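Long-range contact in putative P450-like enzyme (Streptomyces himastatinicus ATCC 53653, PDB 5Z9J), which probably acts as a heme-dependent monooxygenase of the cytochrome P450 family: residues Gly14-Arg19 with Thr312-Arg317. Numbering follows the deposited sequence.
Sequences GHFWMR and TGAANR. With TAM (tris(hydroxyethyl)aminomethane), chain F.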
# COMPACT_ATOMS: atom_id res chain seq x y z
N GLY A 14 5.79 17.00 -5.12
CA GLY A 14 6.55 16.81 -3.90
C GLY A 14 7.58 15.69 -3.98
O GLY A 14 8.43 15.58 -3.08
N HIS A 15 7.50 14.84 -5.00
CA HIS A 15 8.39 13.68 -5.07
C HIS A 15 9.70 13.96 -5.80
O HIS A 15 9.95 13.38 -6.86
CB HIS A 15 7.72 12.51 -5.72
CG HIS A 15 6.52 12.03 -4.97
ND1 HIS A 15 5.69 11.04 -5.45
CD2 HIS A 15 6.00 12.41 -3.78
CE1 HIS A 15 4.72 10.82 -4.57
NE2 HIS A 15 4.87 11.65 -3.56
N PHE A 16 10.51 14.80 -5.20
CA PHE A 16 11.75 15.23 -5.84
C PHE A 16 12.68 14.05 -6.16
O PHE A 16 13.50 14.14 -7.11
CB PHE A 16 12.48 16.26 -4.93
CG PHE A 16 12.80 15.74 -3.55
CD1 PHE A 16 13.96 15.03 -3.33
CD2 PHE A 16 11.92 15.93 -2.49
CE1 PHE A 16 14.23 14.52 -2.09
CE2 PHE A 16 12.20 15.44 -1.24
CZ PHE A 16 13.34 14.73 -1.04
N TRP A 17 12.65 12.99 -5.37
CA TRP A 17 13.56 11.87 -5.61
C TRP A 17 13.30 11.16 -6.94
O TRP A 17 14.19 10.54 -7.51
CB TRP A 17 13.52 10.88 -4.45
CG TRP A 17 12.13 10.31 -4.17
CD1 TRP A 17 11.61 9.17 -4.68
CD2 TRP A 17 11.11 10.88 -3.33
NE1 TRP A 17 10.32 8.97 -4.21
CE2 TRP A 17 9.99 10.01 -3.39
CE3 TRP A 17 11.03 12.03 -2.53
CZ2 TRP A 17 8.81 10.27 -2.67
CZ3 TRP A 17 9.84 12.29 -1.82
CH2 TRP A 17 8.75 11.40 -1.90
N MET A 18 12.04 11.21 -7.41
CA MET A 18 11.69 10.66 -8.72
C MET A 18 12.27 11.44 -9.91
O MET A 18 12.35 10.91 -11.02
CB MET A 18 10.15 10.58 -8.85
CG MET A 18 9.56 9.68 -7.77
SD MET A 18 10.27 8.01 -7.78
CE MET A 18 9.86 7.52 -9.46
N ARG A 19 12.65 12.69 -9.68
CA ARG A 19 13.28 13.53 -10.69
C ARG A 19 14.80 13.61 -10.53
O ARG A 19 15.44 14.53 -11.05
CB ARG A 19 12.64 14.93 -10.67
CG ARG A 19 11.13 14.90 -10.99
CD ARG A 19 10.43 16.26 -10.88
NE ARG A 19 9.01 16.18 -11.26
CZ ARG A 19 7.97 15.89 -10.46
NH1 ARG A 19 8.12 15.62 -9.16
NH2 ARG A 19 6.76 15.87 -10.98
N THR A 312 10.07 6.83 2.72
CA THR A 312 10.59 5.58 2.26
C THR A 312 10.89 5.70 0.77
O THR A 312 11.91 5.15 0.31
CB THR A 312 9.57 4.44 2.53
OG1 THR A 312 8.32 4.84 1.97
CG2 THR A 312 9.41 4.21 4.02
N GLY A 313 10.08 6.45 0.01
CA GLY A 313 10.41 6.62 -1.41
C GLY A 313 11.78 7.31 -1.59
O GLY A 313 12.59 6.95 -2.43
N ALA A 314 12.01 8.34 -0.80
CA ALA A 314 13.29 9.07 -0.89
C ALA A 314 14.45 8.23 -0.32
O ALA A 314 15.55 8.20 -0.89
CB ALA A 314 13.16 10.40 -0.17
N ALA A 315 14.21 7.51 0.78
CA ALA A 315 15.21 6.65 1.40
C ALA A 315 15.70 5.64 0.40
O ALA A 315 16.92 5.40 0.33
CB ALA A 315 14.62 5.92 2.61
N ASN A 316 14.77 5.17 -0.44
CA ASN A 316 15.06 4.17 -1.45
C ASN A 316 15.95 4.70 -2.56
O ASN A 316 16.42 3.89 -3.40
CB ASN A 316 13.77 3.65 -2.10
CG ASN A 316 12.99 2.70 -1.20
OD1 ASN A 316 13.53 2.14 -0.26
ND2 ASN A 316 11.73 2.52 -1.50
N ARG A 317 16.12 6.01 -2.63
CA ARG A 317 17.06 6.56 -3.61
C ARG A 317 18.36 7.02 -2.92
O ARG A 317 19.18 7.72 -3.53
CB ARG A 317 16.44 7.73 -4.39
CG ARG A 317 15.11 7.39 -5.10
CD ARG A 317 15.26 6.20 -6.04
NE ARG A 317 14.13 6.08 -6.95
CZ ARG A 317 14.11 6.62 -8.17
NH1 ARG A 317 15.16 7.31 -8.61
NH2 ARG A 317 13.04 6.47 -8.94
C TAM F . 7.24 17.53 1.06
C1 TAM F . 8.51 18.47 1.12
C2 TAM F . 6.54 17.60 -0.31
C3 TAM F . 7.66 16.06 1.37
C4 TAM F . 9.08 18.79 -0.26
C5 TAM F . 5.33 16.68 -0.28
C6 TAM F . 8.86 15.55 0.55
N TAM F . 6.28 17.92 2.08
O4 TAM F . 8.53 20.00 -0.75
O5 TAM F . 4.79 16.75 1.05
O6 TAM F . 8.47 15.39 -0.80
O HOH W 1 12.68 8.08 -11.31
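The indole of W17 lies with one face directly on helix backbone: the peptide joining G313 to A314 lies against it, A314 N over the ring's centre, 3.6 Å from its plane, and G313 C offset toward the rim. G313 makes this approach possible, as a CB there would clash with W17 NE1. CG of W17 sits between its own backbone N and carbonyl carbon (chi1 58°), turning the ring toward the helix, where CE3 meets A314 CB at 3.6 Å. H15 CA backs the opposite face, and F16 CE2 lies at the edge, in plane. With an alanine in place of W17, a gap would probably open over the G313-A314 peptide and leave the methyl of A314 without the indole it rests on. R317 bends at chi2 (-56°) and crosses M18 at about a right angle, NH2 3.4 Å from SD. A water accepts from R317 NH2 and donates to M18 O, both at 2.9 Å; R317 NH2 also bonds Y280 O, and NH1 forms a salt bridge with D326. The contact packs the loop and 3-10 turn of 14-19, whose G14, F16 and W17 line the tris(hydroxyethyl)aminomethane pocket, against the short helix following strand 307-310 of the cytochrome P450 fold's mixed sheet.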